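Local coordinates for protein beta chain (Acipenser persicus, PDB 6IYH) that binds haem and, as the beta chain of a four-chain haemoglobin-like assembly, probably carries oxygen reversibly, at residues Ala15-Glu20 with Ala115-Ala120; Ala26-Leu31 with Ala52-Ala57; Asp107-Val112 with Lys131-Ile136. All coordinates share one frame; numbering follows the deposited sequence.

Interaction 1 (Ala15-Glu20 with Ala115-Ala120); sequences AKVNVE and ATFGTA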
loop_
_atom_site.group_PDB
_atom_site.type_symbol
_atom_site.label_atom_id
_atom_site.label_comp_id
_atom_site.label_asym_id
_atom_site.label_seq_id
_atom_site.Cartn_x
_atom_site.Cartn_y
_atom_site.Cartn_z
ATOM N N ALA B 15 -24.637 13.951 12.702
ATOM C CA ALA B 15 -25.649 14.999 12.897
ATOM C C ALA B 15 -25.047 16.363 13.210
ATOM O O ALA B 15 -25.755 17.391 13.099
ATOM C CB ALA B 15 -26.601 14.578 14.004
ATOM N N LYS B 16 -23.760 16.436 13.577
ATOM C CA LYS B 16 -23.101 17.676 13.872
ATOM C C LYS B 16 -22.050 18.032 12.790
ATOM O O LYS B 16 -21.331 18.978 12.995
ATOM C CB LYS B 16 -22.364 17.609 15.186
ATOM C CG LYS B 16 -23.261 17.330 16.370
ATOM C CD LYS B 16 -22.473 17.381 17.670
ATOM C CE LYS B 16 -23.500 17.736 18.739
ATOM N NZ LYS B 16 -22.997 17.475 20.108
ATOM N N VAL B 17 -21.973 17.264 11.712
ATOM C CA VAL B 17 -20.929 17.586 10.660
ATOM C C VAL B 17 -21.472 18.672 9.700
ATOM O O VAL B 17 -22.485 18.485 9.053
ATOM C CB VAL B 17 -20.550 16.316 9.862
ATOM C CG1 VAL B 17 -19.850 16.668 8.545
ATOM C CG2 VAL B 17 -19.684 15.400 10.745
ATOM N N ASN B 18 -20.719 19.729 9.577
ATOM C CA ASN B 18 -20.907 20.726 8.563
ATOM C C ASN B 18 -20.218 20.184 7.306
ATOM O O ASN B 18 -18.992 20.203 7.214
ATOM C CB ASN B 18 -20.278 22.052 9.012
ATOM C CG ASN B 18 -20.390 23.151 7.963
ATOM O OD1 ASN B 18 -20.499 22.877 6.794
ATOM N ND2 ASN B 18 -20.312 24.380 8.383
ATOM N N VAL B 19 -21.014 19.749 6.343
ATOM C CA VAL B 19 -20.408 19.028 5.188
ATOM C C VAL B 19 -19.609 19.974 4.312
ATOM O O VAL B 19 -18.643 19.559 3.653
ATOM C CB VAL B 19 -21.463 18.273 4.345
ATOM C CG1 VAL B 19 -22.115 17.156 5.119
ATOM C CG2 VAL B 19 -22.580 19.199 3.846
ATOM N N GLU B 20 -19.907 21.263 4.336
ATOM C CA GLU B 20 -19.118 22.248 3.580
ATOM C C GLU B 20 -17.722 22.460 4.184
ATOM O O GLU B 20 -16.680 22.378 3.497
ATOM C CB GLU B 20 -19.838 23.605 3.592
ATOM C CG GLU B 20 -21.033 23.597 2.689
ATOM C CD GLU B 20 -21.872 24.860 2.771
ATOM O OE1 GLU B 20 -21.327 25.935 3.104
ATOM O OE2 GLU B 20 -23.057 24.736 2.522
ATOM N N ALA B 115 -9.760 16.994 14.259
ATOM C CA ALA B 115 -9.536 18.450 14.418
ATOM C C ALA B 115 -10.854 19.179 14.774
ATOM O O ALA B 115 -10.833 20.120 15.620
ATOM C CB ALA B 115 -8.887 19.032 13.167
ATOM N N THR B 116 -11.944 18.723 14.183
ATOM C CA THR B 116 -13.220 19.362 14.302
ATOM C C THR B 116 -13.877 19.044 15.660
ATOM O O THR B 116 -14.534 19.931 16.250
ATOM C CB THR B 116 -14.156 18.909 13.147
ATOM O OG1 THR B 116 -13.600 19.359 11.870
ATOM C CG2 THR B 116 -15.569 19.495 13.269
ATOM N N PHE B 117 -13.760 17.805 16.138
ATOM C CA PHE B 117 -14.513 17.328 17.310
ATOM C C PHE B 117 -13.686 17.241 18.562
ATOM O O PHE B 117 -14.293 17.176 19.666
ATOM C CB PHE B 117 -15.262 16.041 16.990
ATOM C CG PHE B 117 -16.406 16.268 16.080
ATOM C CD1 PHE B 117 -17.655 16.740 16.596
ATOM C CD2 PHE B 117 -16.292 16.051 14.712
ATOM C CE1 PHE B 117 -18.696 16.993 15.707
ATOM C CE2 PHE B 117 -17.336 16.245 13.862
ATOM C CZ PHE B 117 -18.547 16.781 14.363
ATOM N N GLY B 118 -12.357 17.355 18.441
ATOM C CA GLY B 118 -11.470 17.301 19.629
ATOM C C GLY B 118 -11.749 16.061 20.468
ATOM O O GLY B 118 -11.874 14.921 19.940
ATOM N N THR B 119 -11.903 16.243 21.796
ATOM C CA THR B 119 -11.942 15.123 22.722
ATOM C C THR B 119 -13.197 14.345 22.568
ATOM O O THR B 119 -13.270 13.193 22.936
ATOM C CB THR B 119 -11.780 15.599 24.184
ATOM O OG1 THR B 119 -12.765 16.577 24.391
ATOM C CG2 THR B 119 -10.383 16.204 24.375
ATOM N N ALA B 120 -14.187 14.886 21.894
ATOM C CA ALA B 120 -15.364 14.107 21.526
ATOM C C ALA B 120 -15.136 12.962 20.528
ATOM O O ALA B 120 -16.000 12.035 20.340
ATOM C CB ALA B 120 -16.427 15.013 20.970
#
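Lys16 and Val17, in the turn that leads from helix 4-14 into helix 19-33, pass the C-terminal end of helix 100-117 at Phe117, with the closest pair of alpha carbons, Val17 CA and Thr116 CA, still 8.7 Å apart. That gap is spanned by a single large side chain. Phe117 keeps CG anti to its own carbonyl carbon (chi1 -71°), and the ring reaches out from the helix end to present its far edge to the turn. Lys16 CB lies in the plane of the ring at that edge, 3.8 Å from Phe117 CE1. On the other side of CZ, Val17 CG2 meets Phe117 CE2 at 4.0 Å, its side chain crossing that of Phe117 at about a right angle. The rim carbon between them, Phe117 CZ, abuts the backbone at Lys16 O. Over one face of the ring sits the methyl CG2 of Thr116, displaced toward the rim. Of the Lys16 side chain, only the beta carbon comes this close to the ring; the extended chain beyond carries the ammonium group away.

Each segment also marks a change of helix. Asn18 occupies the N-cap of helix 19-33, where its OD1 accepts a hydrogen bond from Ser21 N and a weak one, 3.0 Å, from Glu20 N. Gly118, with positive phi, takes the chain out of helix 100-117. In globin terms the AB corner here meets the end of the G helix, and Leu13 of helix 4-14 also touches Phe117.

Because the pairing rests on aliphatic carbon against an aromatic edge, it has little directional demand. The ring edge rests on the aliphatic base of Lys16 while the ammonium end leads away, leaving an apolar contact of 118 Å² at the surface.

Interaction 2 (Ala26-Leu31 with Ala52-Ala57); sequences ALVRLL and AIAGNA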
loop_
_atom_site.group_PDB
_atom_site.type_symbol
_atom_site.label_atom_id
_atom_site.label_comp_id
_atom_site.label_asym_id
_atom_site.label_seq_id
_atom_site.Cartn_x
_atom_site.Cartn_y
_atom_site.Cartn_z
ATOM N N ALA B 26 -11.151 18.406 4.222
ATOM C CA ALA B 26 -10.663 17.137 3.852
ATOM C C ALA B 26 -10.066 17.125 2.430
ATOM O O ALA B 26 -8.919 16.572 2.226
ATOM C CB ALA B 26 -11.777 16.045 3.953
ATOM N N LEU B 27 -10.758 17.757 1.479
ATOM C CA LEU B 27 -10.192 17.753 0.118
ATOM C C LEU B 27 -8.950 18.652 0.019
ATOM O O LEU B 27 -8.031 18.344 -0.749
ATOM C CB LEU B 27 -11.251 18.222 -0.868
ATOM C CG LEU B 27 -10.841 18.118 -2.323
ATOM C CD1 LEU B 27 -10.403 16.758 -2.718
ATOM C CD2 LEU B 27 -12.027 18.541 -3.229
ATOM N N VAL B 28 -8.923 19.785 0.749
ATOM C CA VAL B 28 -7.755 20.613 0.805
ATOM C C VAL B 28 -6.540 19.809 1.243
ATOM O O VAL B 28 -5.454 19.884 0.624
ATOM C CB VAL B 28 -7.927 21.849 1.701
ATOM C CG1 VAL B 28 -6.631 22.572 1.876
ATOM C CG2 VAL B 28 -8.953 22.762 1.051
ATOM N N ARG B 29 -6.720 19.087 2.339
ATOM C CA ARG B 29 -5.672 18.240 2.830
ATOM C C ARG B 29 -5.261 17.203 1.848
ATOM O O ARG B 29 -4.049 16.997 1.696
ATOM C CB ARG B 29 -5.974 17.647 4.214
ATOM C CG ARG B 29 -5.985 18.734 5.339
ATOM C CD ARG B 29 -6.465 18.129 6.646
ATOM N NE ARG B 29 -6.657 19.212 7.600
ATOM C CZ ARG B 29 -5.678 19.691 8.369
ATOM N NH1 ARG B 29 -4.464 19.131 8.393
ATOM N NH2 ARG B 29 -5.923 20.723 9.141
ATOM N N LEU B 30 -6.206 16.564 1.130
ATOM C CA LEU B 30 -5.843 15.604 0.160
ATOM C C LEU B 30 -4.893 16.240 -0.873
ATOM O O LEU B 30 -3.843 15.705 -1.246
ATOM C CB LEU B 30 -7.054 14.993 -0.545
ATOM C CG LEU B 30 -6.705 14.000 -1.621
ATOM C CD1 LEU B 30 -6.211 12.710 -1.044
ATOM C CD2 LEU B 30 -7.861 13.791 -2.552
ATOM N N LEU B 31 -5.307 17.384 -1.381
ATOM C CA LEU B 31 -4.562 18.040 -2.483
ATOM C C LEU B 31 -3.208 18.640 -2.052
ATOM O O LEU B 31 -2.238 18.671 -2.886
ATOM C CB LEU B 31 -5.453 19.112 -3.110
ATOM C CG LEU B 31 -6.713 18.601 -3.794
ATOM C CD1 LEU B 31 -7.547 19.825 -4.178
ATOM C CD2 LEU B 31 -6.343 17.799 -5.024
ATOM N N ALA B 52 -3.503 28.618 -2.748
ATOM C CA ALA B 52 -4.438 28.557 -3.914
ATOM C C ALA B 52 -5.515 27.474 -3.736
ATOM O O ALA B 52 -6.690 27.674 -3.998
ATOM C CB ALA B 52 -3.668 28.312 -5.170
ATOM N N ILE B 53 -5.090 26.316 -3.234
ATOM C CA ILE B 53 -6.005 25.212 -2.953
ATOM C C ILE B 53 -7.013 25.615 -1.907
ATOM O O ILE B 53 -8.264 25.474 -2.090
ATOM C CB ILE B 53 -5.224 23.966 -2.514
ATOM C CG1 ILE B 53 -4.402 23.362 -3.692
ATOM C CG2 ILE B 53 -6.167 22.946 -1.933
ATOM C CD1 ILE B 53 -3.295 22.411 -3.285
ATOM N N ALA B 54 -6.523 26.143 -0.776
ATOM C CA ALA B 54 -7.404 26.456 0.346
ATOM C C ALA B 54 -8.403 27.509 0.050
ATOM O O ALA B 54 -9.476 27.500 0.568
ATOM C CB ALA B 54 -6.551 26.876 1.556
ATOM N N GLY B 55 -8.073 28.424 -0.843
ATOM C CA GLY B 55 -9.075 29.441 -1.197
ATOM C C GLY B 55 -9.897 29.185 -2.406
ATOM O O GLY B 55 -10.718 30.028 -2.793
ATOM N N ASN B 56 -9.669 28.061 -3.081
ATOM C CA ASN B 56 -10.354 27.778 -4.314
ATOM C C ASN B 56 -11.825 27.352 -4.093
ATOM O O ASN B 56 -12.129 26.263 -3.616
ATOM C CB ASN B 56 -9.548 26.688 -5.058
ATOM C CG ASN B 56 -10.052 26.421 -6.437
ATOM O OD1 ASN B 56 -11.216 26.272 -6.660
ATOM N ND2 ASN B 56 -9.148 26.277 -7.373
ATOM N N ALA B 57 -12.753 28.167 -4.616
ATOM C CA ALA B 57 -14.203 27.886 -4.516
ATOM C C ALA B 57 -14.641 26.554 -5.073
ATOM O O ALA B 57 -15.526 25.933 -4.517
ATOM C CB ALA B 57 -15.006 29.051 -5.164
#
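Ile53 of helix 50-55 is the bump and the hollow is the groove of helix 19-33 between Val28 and Leu31, one turn apart. The backbones come close, Val28 CA lying 5.9 Å from Ala54 CA, a spacing consistent with the small side chain of Ala54. The two branches of Ile53 divide the groove. CG2, set anti to the backbone N, presses on the Val28 end, 3.9 Å from Val28 CG1 and as close to that residue's CA. The longer branch runs on to Leu31, and its terminal CD1 settles 3.9 Å from Leu31 CB, beside the carbonyl oxygen. Leu31 CD1 returns to touch Ile53 CG2, and Val28 CG2 lies against Ala54 CA. The side chains of Val28 and Ile53 run antiparallel alongside each other. With an alanine here in place of the isoleucine, both branches go, and Val28 and Leu31 would probably face a gap, Leu31 CB losing the methyl packed on it. Apolar packing and fit make this largely buried joint between what are, in globin nomenclature, the B and D helices. Val59 of helix 57-75 also touches both Val28 and Leu31, while Arg29 and Leu30 turn to helix 100-117, meeting Cys108 and His104.

Interaction 3 (Asp107-Val112 with Lys131-Ile136); sequences DCLSIV and KMIAVI. With PGO (S-1,2-propanediol), chain E.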
loop_
_atom_site.group_PDB
_atom_site.type_symbol
_atom_site.label_atom_id
_atom_site.label_comp_id
_atom_site.label_asym_id
_atom_site.label_seq_id
_atom_site.Cartn_x
_atom_site.Cartn_y
_atom_site.Cartn_z
ATOM N N ASP B 107 -7.954 8.934 5.240
ATOM C CA ASP B 107 -7.094 9.433 6.298
ATOM C C ASP B 107 -7.303 10.902 6.544
ATOM O O ASP B 107 -7.289 11.360 7.734
ATOM C CB ASP B 107 -5.606 9.187 5.960
ATOM C CG ASP B 107 -5.183 7.696 6.025
ATOM O OD1 ASP B 107 -5.921 6.853 6.576
ATOM O OD2 ASP B 107 -3.980 7.452 5.596
ATOM N N CYS B 108 -7.456 11.708 5.477
ATOM C CA CYS B 108 -7.620 13.137 5.634
ATOM C C CYS B 108 -8.958 13.394 6.332
ATOM O O CYS B 108 -9.044 14.253 7.181
ATOM C CB CYS B 108 -7.614 13.903 4.335
ATOM S SG CYS B 108 -5.983 13.877 3.506
ATOM N N LEU B 109 -9.963 12.601 6.017
ATOM C CA LEU B 109 -11.310 12.798 6.637
ATOM C C LEU B 109 -11.270 12.500 8.115
ATOM O O LEU B 109 -11.771 13.329 8.933
ATOM C CB LEU B 109 -12.343 11.936 5.906
ATOM C CG LEU B 109 -13.734 11.973 6.555
ATOM C CD1 LEU B 109 -14.275 13.353 6.629
ATOM C CD2 LEU B 109 -14.692 11.043 5.814
ATOM N N SER B 110 -10.617 11.397 8.505
ATOM C CA SER B 110 -10.473 11.096 9.947
ATOM C C SER B 110 -9.749 12.199 10.707
ATOM O O SER B 110 -10.146 12.603 11.799
ATOM C CB SER B 110 -9.794 9.746 10.159
ATOM O OG SER B 110 -9.771 9.387 11.498
ATOM N N ILE B 111 -8.639 12.667 10.138
ATOM C CA ILE B 111 -7.902 13.833 10.658
ATOM C C ILE B 111 -8.769 15.054 10.801
ATOM O O ILE B 111 -8.730 15.692 11.815
ATOM C CB ILE B 111 -6.601 14.074 9.841
ATOM C CG1 ILE B 111 -5.609 12.967 10.111
ATOM C CG2 ILE B 111 -5.959 15.403 10.065
ATOM C CD1 ILE B 111 -4.403 12.793 9.166
ATOM N N VAL B 112 -9.523 15.393 9.780
ATOM C CA VAL B 112 -10.411 16.525 9.869
ATOM C C VAL B 112 -11.489 16.316 11.003
ATOM O O VAL B 112 -11.827 17.302 11.687
ATOM C CB VAL B 112 -11.041 16.837 8.520
ATOM C CG1 VAL B 112 -12.156 17.885 8.662
ATOM C CG2 VAL B 112 -10.018 17.380 7.597
ATOM N N LYS B 131 -13.990 2.261 10.584
ATOM C CA LYS B 131 -14.693 1.178 9.988
ATOM C C LYS B 131 -15.578 1.691 8.886
ATOM O O LYS B 131 -15.643 1.115 7.791
ATOM C CB LYS B 131 -15.483 0.405 11.091
ATOM C CG LYS B 131 -16.325 -0.724 10.536
ATOM C CD LYS B 131 -17.036 -1.431 11.664
ATOM C CE LYS B 131 -18.042 -2.388 11.090
ATOM N NZ LYS B 131 -18.538 -3.246 12.220
ATOM N N MET B 132 -16.284 2.798 9.112
ATOM C CA MET B 132 -17.100 3.383 8.086
ATOM C C MET B 132 -16.264 3.807 6.888
ATOM O O MET B 132 -16.629 3.592 5.720
ATOM C CB MET B 132 -17.888 4.625 8.585
ATOM C CG MET B 132 -18.874 5.249 7.613
ATOM S SD MET B 132 -20.336 4.141 7.351
ATOM C CE MET B 132 -20.613 4.359 5.651
ATOM N N ILE B 133 -15.166 4.484 7.169
ATOM C CA ILE B 133 -14.247 4.857 6.051
ATOM C C ILE B 133 -13.785 3.625 5.227
ATOM O O ILE B 133 -13.737 3.676 4.027
ATOM C CB ILE B 133 -13.108 5.716 6.636
ATOM C CG1 ILE B 133 -13.627 7.093 6.940
ATOM C CG2 ILE B 133 -11.873 5.804 5.707
ATOM C CD1 ILE B 133 -12.816 7.838 7.959
ATOM N N ALA B 134 -13.337 2.573 5.908
ATOM C CA ALA B 134 -12.917 1.329 5.275
ATOM C C ALA B 134 -14.011 0.732 4.412
ATOM O O ALA B 134 -13.764 0.261 3.322
ATOM C CB ALA B 134 -12.394 0.393 6.335
ATOM N N VAL B 135 -15.255 0.810 4.858
ATOM C CA VAL B 135 -16.335 0.262 4.087
ATOM C C VAL B 135 -16.577 1.113 2.840
ATOM O O VAL B 135 -16.803 0.583 1.796
ATOM C CB VAL B 135 -17.607 0.174 4.951
ATOM C CG1 VAL B 135 -18.821 -0.077 4.091
ATOM C CG2 VAL B 135 -17.432 -0.915 6.011
ATOM N N ILE B 136 -16.433 2.444 2.985
ATOM C CA ILE B 136 -16.550 3.345 1.820
ATOM C C ILE B 136 -15.418 3.067 0.804
ATOM O O ILE B 136 -15.647 3.009 -0.416
ATOM C CB ILE B 136 -16.578 4.834 2.247
ATOM C CG1 ILE B 136 -17.917 5.156 2.941
ATOM C CG2 ILE B 136 -16.355 5.741 1.056
ATOM C CD1 ILE B 136 -17.920 6.428 3.786
HETATM C C1 PGO E . -2.927 4.266 6.986
HETATM C C2 PGO E . -4.403 4.386 7.425
HETATM C C3 PGO E . -4.814 3.172 8.147
HETATM O O1 PGO E . -2.297 5.540 6.686
HETATM O O2 PGO E . -5.384 4.387 6.377
#
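Leu109 and Ser110 of helix 100-117 share one apolar partner, Ile133 of helix 123-142. Ile133 holds CG1 anti to its carbonyl carbon (chi1 -75°), which sends that branch across the gap: CG1 lies 4.2 Å from Leu109 CD2, and the terminal CD1 reaches Ser110 CB, likewise at 4.2 Å. Ser110 therefore offers carbon to this contact. With Ser110 CA and Ile133 CA 8.3 Å apart, the packing is made by side chains alone. These are the G and H helices of the globin fold, brought together in its interior; one turn beyond Ile133, Ile136 touches the haem, and Leu109 also packs on Val22 of helix 19-33. The polar groups find their partners elsewhere. Ser110 OG, anti to its backbone N (chi1 -174°), bonds to Tyr121 OH. Asp107 faces a propanediol, probably from the crystallisation liquor, which approaches the carboxylate with both hydroxyls: PGO O1 donates to Asp107 OD2 at 2.8 Å, and PGO O2 lies by Asp107 OD1, where a distance of 2.5 Å is so short that the detail of this bond is doubtful.

The three contacts differ in depth and in what they join. Interaction 3 lies nearest the middle of the chain, its centre about 6 Å from the chain's own, while interactions 1 and 2 sit about 14 and 13 Å out; yet interaction 2 is buried and interaction 1 is a surface contact. Helix 19-33 serves interactions 1 and 2, and helix 100-117 serves interactions 1 and 3. Interactions 2 and 3 also touch directly, Cys108 SG packing near Leu30 N at 3.6 Å. Branched aliphatic side chains dominate interaction 2; in interaction 3 an isoleucine meets a leucine and a serine carbon; at the surface an aromatic edge makes the contact.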